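Local coordinates for protein 3-hydroxyacyl-CoA dehydrogenase type-2 (PDB 3PPI) that probably catalyses the NAD-dependent oxidation of 3-hydroxyacyl-CoA to 3-oxoacyl-CoA, as a tetrameric short-chain dehydrogenase with a Rossmann-type fold, at residues H111-V116 with T136-Y140; F28-S32 with L50-G56; R211-A216 with I265-R271. One frame throughout, in Å; residues are numbered along the deposited sequence.

Contact 1: residues H111-V116 with T136-Y140; sequences HGGFGV and TIDLY
Tyr140 reaches from helix 130-156 into the curve of the loop 111-116, and its OH donates to Gly112 O at 2.9 Å. The hydroxyl comes in from above that carbonyl, 60° out of its plane, instead of along a lone pair. Gly112 O and His111 O both lie at the edge of the phenol ring, and the backbone of Gly113 bends closely round the OH. Leu139, the residue before it on the helix, sets CG above one face of the same ring, 4.1 Å from its plane.

The imidazole of His111 is used at both nitrogens. NE2 donates to Leu139 O (2.9 Å, N-H...O angle 144°), with the oxygen near the ring plane, while ND1 is bonded to Ser36 OG. A chi1 of 56° sets the ring between the backbone N and carbonyl carbon of His111 and swings it to the helix. Alongside, CD2 of His111 runs past Leu139 CD1 at 3.9 Å, the two side chains sliding by in opposite directions.

At the far end the grip is looser. Val116 N points nearly straight at Thr136 OG1, but at 3.3 Å the bond is weak; the stronger partner of this hydroxyl is Gly132 O, one turn back in the helix. Val116 CG1 lies across the Thr136 side chain, 3.6 Å from OG1, and Ala186 of helix 185-205 touches both residues.

A glycine-rich loop leaving the fourth strand, 103-109, and held against the following helix is a feature of the short-chain dehydrogenase fold, where this region commonly borders the nucleotide cleft.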
loop_
_atom_site.group_PDB
_atom_site.type_symbol
_atom_site.label_atom_id
_atom_site.label_comp_id
_atom_site.label_asym_id
_atom_site.label_seq_id
_atom_site.Cartn_x
_atom_site.Cartn_y
_atom_site.Cartn_z
ATOM N N HIS A 111 -12.132 -15.534 -14.381
ATOM C CA HIS A 111 -12.050 -15.337 -15.824
ATOM C C HIS A 111 -10.830 -14.468 -16.160
ATOM O O HIS A 111 -10.593 -13.424 -15.536
ATOM C CB HIS A 111 -13.363 -14.798 -16.428
ATOM C CG HIS A 111 -13.858 -13.520 -15.828
ATOM N ND1 HIS A 111 -14.585 -13.479 -14.658
ATOM C CD2 HIS A 111 -13.773 -12.237 -16.261
ATOM C CE1 HIS A 111 -14.901 -12.226 -14.379
ATOM N NE2 HIS A 111 -14.406 -11.450 -15.328
ATOM N N GLY A 112 -10.045 -14.939 -17.134
ATOM C CA GLY A 112 -8.708 -14.404 -17.413
ATOM C C GLY A 112 -8.537 -13.829 -18.812
ATOM O O GLY A 112 -9.498 -13.388 -19.451
ATOM N N GLY A 113 -7.289 -13.854 -19.281
ATOM C CA GLY A 113 -6.902 -13.240 -20.543
ATOM C C GLY A 113 -6.172 -11.924 -20.333
ATOM O O GLY A 113 -5.910 -11.512 -19.192
ATOM N N PHE A 114 -5.856 -11.271 -21.456
ATOM C CA PHE A 114 -5.180 -9.971 -21.474
ATOM C C PHE A 114 -6.194 -8.835 -21.709
ATOM O O PHE A 114 -7.258 -9.038 -22.331
ATOM C CB PHE A 114 -4.154 -9.898 -22.629
ATOM C CG PHE A 114 -3.046 -10.937 -22.565
ATOM C CD1 PHE A 114 -2.324 -11.159 -21.387
ATOM C CD2 PHE A 114 -2.696 -11.662 -23.708
ATOM C CE1 PHE A 114 -1.288 -12.112 -21.346
ATOM C CE2 PHE A 114 -1.655 -12.611 -23.670
ATOM C CZ PHE A 114 -0.957 -12.826 -22.486
ATOM N N GLY A 115 -5.833 -7.644 -21.236
ATOM C CA GLY A 115 -6.496 -6.410 -21.651
ATOM C C GLY A 115 -6.021 -5.996 -23.045
ATOM O O GLY A 115 -5.181 -6.674 -23.652
ATOM N N VAL A 116 -6.573 -4.896 -23.561
ATOM C CA VAL A 116 -6.129 -4.346 -24.853
ATOM C C VAL A 116 -4.709 -3.773 -24.681
ATOM O O VAL A 116 -4.446 -3.039 -23.703
ATOM C CB VAL A 116 -7.110 -3.250 -25.367
ATOM C CG1 VAL A 116 -7.290 -2.144 -24.308
ATOM C CG2 VAL A 116 -6.620 -2.629 -26.682
ATOM N N THR A 136 -12.072 -3.657 -21.617
ATOM C CA THR A 136 -11.268 -4.240 -20.559
ATOM C C THR A 136 -11.893 -4.018 -19.189
ATOM O O THR A 136 -12.001 -4.958 -18.378
ATOM C CB THR A 136 -9.833 -3.688 -20.609
ATOM O OG1 THR A 136 -9.284 -4.012 -21.892
ATOM C CG2 THR A 136 -8.963 -4.276 -19.484
ATOM N N ILE A 137 -12.313 -2.785 -18.929
ATOM C CA ILE A 137 -13.053 -2.482 -17.708
ATOM C C ILE A 137 -14.330 -3.346 -17.629
ATOM O O ILE A 137 -14.640 -3.886 -16.566
ATOM C CB ILE A 137 -13.471 -0.989 -17.622
ATOM C CG1 ILE A 137 -12.257 -0.038 -17.605
ATOM C CG2 ILE A 137 -14.388 -0.730 -16.406
ATOM C CD1 ILE A 137 -11.105 -0.433 -16.732
ATOM N N ASP A 138 -15.072 -3.446 -18.734
ATOM C CA ASP A 138 -16.314 -4.234 -18.760
ATOM C C ASP A 138 -16.098 -5.705 -18.362
ATOM O O ASP A 138 -16.830 -6.231 -17.541
ATOM C CB ASP A 138 -16.988 -4.210 -20.134
ATOM C CG ASP A 138 -17.668 -2.874 -20.461
ATOM O OD1 ASP A 138 -17.973 -2.058 -19.563
ATOM O OD2 ASP A 138 -17.896 -2.640 -21.660
ATOM N N LEU A 139 -15.077 -6.343 -18.923
ATOM C CA LEU A 139 -14.835 -7.760 -18.686
ATOM C C LEU A 139 -14.308 -8.017 -17.264
ATOM O O LEU A 139 -14.837 -8.878 -16.554
ATOM C CB LEU A 139 -13.831 -8.313 -19.709
ATOM C CG LEU A 139 -13.488 -9.807 -19.603
ATOM C CD1 LEU A 139 -14.774 -10.641 -19.698
ATOM C CD2 LEU A 139 -12.490 -10.244 -20.683
ATOM N N TYR A 140 -13.274 -7.272 -16.855
ATOM C CA TYR A 140 -12.532 -7.581 -15.627
ATOM C C TYR A 140 -13.076 -6.926 -14.365
ATOM O O TYR A 140 -12.975 -7.513 -13.270
ATOM C CB TYR A 140 -11.034 -7.264 -15.792
ATOM C CG TYR A 140 -10.409 -8.118 -16.842
ATOM C CD1 TYR A 140 -10.243 -9.480 -16.632
ATOM C CD2 TYR A 140 -10.045 -7.590 -18.084
ATOM C CE1 TYR A 140 -9.708 -10.300 -17.630
ATOM C CE2 TYR A 140 -9.507 -8.388 -19.066
ATOM C CZ TYR A 140 -9.334 -9.748 -18.832
ATOM O OH TYR A 140 -8.833 -10.572 -19.811
#

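Contact 2: residues F28-S32 with L50-G56; sequences FEGAS and LHADGLG
Leu55 lays its CD1 methyl squarely over one face of the Phe28 ring, 3.6 Å from the centroid and only 2° off the normal, a textbook CH-pi contact. The other branch, CD2, turns to the backbone and methyl of Ala31, with Ala31 CB at 3.5 Å. Phe28 is swung into this position with CG anti to its carbonyl carbon (chi1 -66°). At the ring edge lies Asp53 O, buried here without a hydrogen-bond partner in the model, and Asp53 CB packs 3.7 Å from Phe28 CE2. The Asp53 carboxylate is directed to Arg49, with which OD2 forms a salt bridge. Tyr106 of strand 103-109 meets Phe28 edge-to-face, and Leu50 CD2 makes a more distant contact at Phe28 CZ.

Helix 41-52 ends here in a Schellman motif with Gly54 at positive phi, and the chain turns straight into strand 56-61, completing the right-handed beta-alpha-beta crossover that opens a Rossmann fold. The parallel pairing starts with Gly56 N donating to Ala31 O at 3.2 Å, in the carbonyl plane. Beyond it Ser32 CA approaches Gly56 O at 3.1 Å as a CA-H...O contact.

On the looser polar side the two segments are bridged by a water, which donates both to Ala31 O, at 2.7 Å, and to Gly54 O. Ala31 O therefore receives one backbone N-H and one water, while the type II turn from Phe28 to Ala31 carries Glu29 and Gly30 away from residues 50-56.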
loop_
_atom_site.group_PDB
_atom_site.type_symbol
_atom_site.label_atom_id
_atom_site.label_comp_id
_atom_site.label_asym_id
_atom_site.label_seq_id
_atom_site.Cartn_x
_atom_site.Cartn_y
_atom_site.Cartn_z
ATOM N N PHE A 28 -17.246 -27.478 3.608
ATOM C CA PHE A 28 -17.774 -27.762 2.273
ATOM C C PHE A 28 -18.924 -28.767 2.209
ATOM O O PHE A 28 -19.499 -28.961 1.139
ATOM C CB PHE A 28 -16.650 -28.233 1.353
ATOM C CG PHE A 28 -15.589 -27.183 1.061
ATOM C CD1 PHE A 28 -15.767 -25.835 1.370
ATOM C CD2 PHE A 28 -14.420 -27.557 0.422
ATOM C CE1 PHE A 28 -14.772 -24.890 1.067
ATOM C CE2 PHE A 28 -13.432 -26.626 0.112
ATOM C CZ PHE A 28 -13.610 -25.292 0.434
ATOM N N GLU A 29 -19.269 -29.389 3.334
ATOM C CA GLU A 29 -20.330 -30.400 3.355
ATOM C C GLU A 29 -21.650 -29.805 2.853
ATOM O O GLU A 29 -22.107 -28.771 3.334
ATOM C CB GLU A 29 -20.497 -31.001 4.760
ATOM N N GLY A 30 -22.213 -30.432 1.833
ATOM C CA GLY A 30 -23.509 -30.028 1.284
ATOM C C GLY A 30 -23.472 -28.764 0.435
ATOM O O GLY A 30 -24.505 -28.302 -0.021
ATOM N N ALA A 31 -22.286 -28.226 0.192
ATOM C CA ALA A 31 -22.161 -26.915 -0.459
ATOM C C ALA A 31 -21.739 -27.017 -1.925
ATOM O O ALA A 31 -21.214 -28.044 -2.375
ATOM C CB ALA A 31 -21.174 -26.042 0.309
ATOM N N SER A 32 -21.982 -25.930 -2.655
ATOM C CA SER A 32 -21.548 -25.798 -4.036
ATOM C C SER A 32 -20.866 -24.453 -4.282
ATOM O O SER A 32 -20.984 -23.511 -3.479
ATOM C CB SER A 32 -22.725 -25.970 -4.992
ATOM O OG SER A 32 -23.751 -25.044 -4.693
ATOM N N LEU A 50 -11.492 -27.579 -5.900
ATOM C CA LEU A 50 -12.710 -27.483 -5.096
ATOM C C LEU A 50 -13.559 -28.758 -5.221
ATOM O O LEU A 50 -14.132 -29.218 -4.240
ATOM C CB LEU A 50 -13.514 -26.248 -5.470
ATOM C CG LEU A 50 -12.876 -24.884 -5.192
ATOM C CD1 LEU A 50 -13.899 -23.760 -5.537
ATOM C CD2 LEU A 50 -12.384 -24.772 -3.752
ATOM N N HIS A 51 -13.600 -29.338 -6.419
ATOM C CA HIS A 51 -14.299 -30.593 -6.653
ATOM C C HIS A 51 -13.673 -31.741 -5.836
ATOM O O HIS A 51 -14.384 -32.491 -5.165
ATOM C CB HIS A 51 -14.301 -30.917 -8.155
ATOM C CG HIS A 51 -14.925 -32.236 -8.481
ATOM N ND1 HIS A 51 -14.195 -33.400 -8.582
ATOM C CD2 HIS A 51 -16.213 -32.580 -8.706
ATOM C CE1 HIS A 51 -15.006 -34.402 -8.868
ATOM N NE2 HIS A 51 -16.235 -33.930 -8.952
ATOM N N ALA A 52 -12.345 -31.861 -5.877
ATOM C CA ALA A 52 -11.634 -32.856 -5.067
ATOM C C ALA A 52 -11.842 -32.651 -3.558
ATOM O O ALA A 52 -11.845 -33.612 -2.802
ATOM C CB ALA A 52 -10.154 -32.850 -5.389
ATOM N N ASP A 53 -12.029 -31.400 -3.131
ATOM C CA ASP A 53 -12.283 -31.109 -1.709
ATOM C C ASP A 53 -13.722 -31.347 -1.255
ATOM O O ASP A 53 -14.043 -31.103 -0.085
ATOM C CB ASP A 53 -11.906 -29.667 -1.376
ATOM C CG ASP A 53 -10.408 -29.442 -1.350
ATOM O OD1 ASP A 53 -9.651 -30.433 -1.434
ATOM O OD2 ASP A 53 -9.990 -28.263 -1.257
ATOM N N GLY A 54 -14.587 -31.773 -2.163
ATOM C CA GLY A 54 -15.936 -32.195 -1.791
ATOM C C GLY A 54 -17.059 -31.257 -2.195
ATOM O O GLY A 54 -18.214 -31.539 -1.905
ATOM N N LEU A 55 -16.738 -30.147 -2.863
ATOM C CA LEU A 55 -17.781 -29.208 -3.330
ATOM C C LEU A 55 -18.397 -29.659 -4.654
ATOM O O LEU A 55 -17.724 -30.252 -5.486
ATOM C CB LEU A 55 -17.213 -27.791 -3.512
ATOM C CG LEU A 55 -16.999 -26.988 -2.227
ATOM C CD1 LEU A 55 -16.092 -25.787 -2.494
ATOM C CD2 LEU A 55 -18.334 -26.546 -1.633
ATOM N N GLY A 56 -19.681 -29.374 -4.836
ATOM C CA GLY A 56 -20.288 -29.398 -6.164
ATOM C C GLY A 56 -19.819 -28.112 -6.826
ATOM O O GLY A 56 -19.767 -27.076 -6.165
HETATM O O HOH W 1 -21.077 -30.635 -1.524
#

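Contact 3: residues R211-A216 with I265-R271; sequences RVNTIA and INGEVMR
Ile265 O is gripped by two side chains of strand 210-217: Arg211 NH1 and Asn213 ND2 each donate to it at 2.9 Å. They use it differently. The guanidinium N-H arrives in the carbonyl plane with the oxygen at its own edge, whereas the amide comes from above, 58° out of the carbonyl plane. Here the last strand of the parallel Rossmann-type sheet, 269-272, joins its edge beside 210-217, and the turn leading into it is fixed by asparagines on both segments.

Asn213 works with both ends of its amide, since OD1 also accepts from Glu268 N. Asn266 replies from the other segment: chi1 of -163° extends its CG anti to the backbone N, bringing OD1 to Val212 N at 2.9 Å, while ND2 reaches Phe242 O of the third subunit. Gly267, at positive phi, turns the chain and returns a bond from its N to Val212 O at 2.8 Å.

Regular parallel pairing follows, with Thr214 N to Glu268 O, Met270 N to Thr214 O and Ala216 N to Met270 O. Thr214, Ala216 and Val269 share one face, beside helix 185-205; Ile215 and Met270 share the other, under helix 249-261. Arg211 has further partners in Glu165 and Leu259 O. The third subunit also meets this edge: Glu268 OE2 accepts from Arg271 N of that subunit, and the reciprocal bond is made as well. On the Thr214 face the nearest side-chain approach is Ala216 CB to Val269 CG1, at 3.9 Å.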
loop_
_atom_site.group_PDB
_atom_site.type_symbol
_atom_site.label_atom_id
_atom_site.label_comp_id
_atom_site.label_asym_id
_atom_site.label_seq_id
_atom_site.Cartn_x
_atom_site.Cartn_y
_atom_site.Cartn_z
ATOM N N ARG A 211 -17.486 -13.666 3.574
ATOM C CA ARG A 211 -16.154 -13.096 3.468
ATOM C C ARG A 211 -15.838 -12.817 2.011
ATOM O O ARG A 211 -16.301 -13.539 1.129
ATOM C CB ARG A 211 -15.117 -14.033 4.110
ATOM C CG ARG A 211 -15.221 -14.021 5.685
ATOM C CD ARG A 211 -14.187 -14.899 6.357
ATOM N NE ARG A 211 -14.308 -16.257 5.877
ATOM C CZ ARG A 211 -13.549 -16.834 4.943
ATOM N NH1 ARG A 211 -12.517 -16.210 4.379
ATOM N NH2 ARG A 211 -13.831 -18.078 4.586
ATOM N N VAL A 212 -15.063 -11.759 1.773
ATOM C CA VAL A 212 -14.609 -11.414 0.434
ATOM C C VAL A 212 -13.108 -11.127 0.450
ATOM O O VAL A 212 -12.657 -10.247 1.169
ATOM C CB VAL A 212 -15.337 -10.189 -0.133
ATOM C CG1 VAL A 212 -14.865 -9.924 -1.574
ATOM C CG2 VAL A 212 -16.849 -10.396 -0.093
ATOM N N ASN A 213 -12.361 -11.887 -0.344
ATOM C CA ASN A 213 -10.928 -11.703 -0.510
ATOM C C ASN A 213 -10.583 -11.828 -1.993
ATOM O O ASN A 213 -11.406 -12.264 -2.803
ATOM C CB ASN A 213 -10.134 -12.718 0.293
ATOM C CG ASN A 213 -10.375 -12.605 1.787
ATOM O OD1 ASN A 213 -9.890 -11.681 2.431
ATOM N ND2 ASN A 213 -11.140 -13.544 2.339
ATOM N N THR A 214 -9.367 -11.416 -2.320
ATOM C CA THR A 214 -8.899 -11.338 -3.677
ATOM C C THR A 214 -7.481 -11.868 -3.771
ATOM O O THR A 214 -6.660 -11.641 -2.872
ATOM C CB THR A 214 -8.921 -9.861 -4.113
ATOM O OG1 THR A 214 -10.287 -9.434 -4.168
ATOM C CG2 THR A 214 -8.225 -9.628 -5.478
ATOM N N ILE A 215 -7.193 -12.562 -4.869
ATOM C CA ILE A 215 -5.840 -12.987 -5.186
ATOM C C ILE A 215 -5.362 -12.071 -6.291
ATOM O O ILE A 215 -6.076 -11.858 -7.291
ATOM C CB ILE A 215 -5.789 -14.448 -5.678
ATOM C CG1 ILE A 215 -6.303 -15.408 -4.588
ATOM C CG2 ILE A 215 -4.365 -14.822 -6.121
ATOM C CD1 ILE A 215 -6.472 -16.869 -5.067
ATOM N N ALA A 216 -4.166 -11.516 -6.112
ATOM C CA ALA A 216 -3.485 -10.737 -7.157
ATOM C C ALA A 216 -2.322 -11.560 -7.690
ATOM O O ALA A 216 -1.240 -11.553 -7.107
ATOM C CB ALA A 216 -2.985 -9.397 -6.605
ATOM N N ILE A 265 -9.653 -14.600 7.545
ATOM C CA ILE A 265 -9.106 -13.745 6.480
ATOM C C ILE A 265 -10.284 -13.127 5.724
ATOM O O ILE A 265 -11.163 -13.849 5.232
ATOM C CB ILE A 265 -8.122 -14.506 5.548
ATOM C CG1 ILE A 265 -7.434 -13.532 4.578
ATOM C CG2 ILE A 265 -8.808 -15.653 4.798
ATOM C CD1 ILE A 265 -6.036 -14.022 4.096
ATOM N N ASN A 266 -10.340 -11.794 5.723
ATOM C CA ASN A 266 -11.453 -11.061 5.123
ATOM C C ASN A 266 -11.004 -9.666 4.679
ATOM O O ASN A 266 -10.208 -9.015 5.361
ATOM C CB ASN A 266 -12.604 -10.937 6.131
ATOM C CG ASN A 266 -13.939 -10.564 5.478
ATOM O OD1 ASN A 266 -14.070 -10.595 4.259
ATOM N ND2 ASN A 266 -14.945 -10.227 6.307
ATOM N N GLY A 267 -11.540 -9.203 3.551
ATOM C CA GLY A 267 -11.172 -7.919 2.980
ATOM C C GLY A 267 -9.716 -7.748 2.595
ATOM O O GLY A 267 -9.198 -6.635 2.591
ATOM N N GLU A 268 -9.052 -8.847 2.281
ATOM C CA GLU A 268 -7.620 -8.871 2.048
ATOM C C GLU A 268 -7.314 -9.193 0.595
ATOM O O GLU A 268 -8.035 -9.939 -0.067
ATOM C CB GLU A 268 -6.973 -9.898 3.003
ATOM C CG GLU A 268 -5.518 -10.354 2.694
ATOM C CD GLU A 268 -4.489 -9.218 2.741
ATOM O OE1 GLU A 268 -4.867 -8.008 2.655
ATOM O OE2 GLU A 268 -3.284 -9.536 2.837
ATOM N N VAL A 269 -6.241 -8.600 0.098
ATOM C CA VAL A 269 -5.697 -8.933 -1.210
ATOM C C VAL A 269 -4.383 -9.689 -1.015
ATOM O O VAL A 269 -3.449 -9.179 -0.372
ATOM C CB VAL A 269 -5.424 -7.685 -2.047
ATOM C CG1 VAL A 269 -4.852 -8.101 -3.412
ATOM C CG2 VAL A 269 -6.707 -6.876 -2.226
ATOM N N MET A 270 -4.332 -10.906 -1.545
ATOM C CA MET A 270 -3.158 -11.768 -1.432
ATOM C C MET A 270 -2.360 -11.740 -2.732
ATOM O O MET A 270 -2.830 -12.226 -3.769
ATOM C CB MET A 270 -3.579 -13.214 -1.168
ATOM C CG MET A 270 -2.401 -14.169 -1.097
ATOM S SD MET A 270 -2.825 -15.922 -1.266
ATOM C CE MET A 270 -3.785 -16.201 0.186
ATOM N N ARG A 271 -1.149 -11.193 -2.675
ATOM C CA ARG A 271 -0.219 -11.272 -3.807
ATOM C C ARG A 271 0.324 -12.687 -3.929
ATOM O O ARG A 271 0.820 -13.246 -2.946
ATOM C CB ARG A 271 0.956 -10.294 -3.642
ATOM C CG ARG A 271 0.583 -8.810 -3.564
ATOM C CD ARG A 271 1.828 -7.906 -3.486
ATOM N NE ARG A 271 2.637 -8.028 -4.706
ATOM C CZ ARG A 271 2.956 -7.047 -5.547
ATOM N NH1 ARG A 271 2.625 -5.789 -5.311
ATOM N NH2 ARG A 271 3.677 -7.329 -6.633
#

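From the N terminus, contact 2 comes first and closes the tight loop from strand 31-36 through helix 41-52 to the start of strand 56-61. Contact 1 then closes a short loop between the end of strand 103-109 and helix 130-156, and contact 3 a long one from strand 210-217 through helix 249-261 to strand 269-272. The three loops follow in series, with no nesting or crossing. Contacts 2 and 3 belong to the same sheet, their centres about 21 Å apart, the latter at one outer edge of the sheet within this chain. Contacts 1 and 2 lie on opposite sides of the chain's centre, their centres about 28 Å apart, and no two contacts touch.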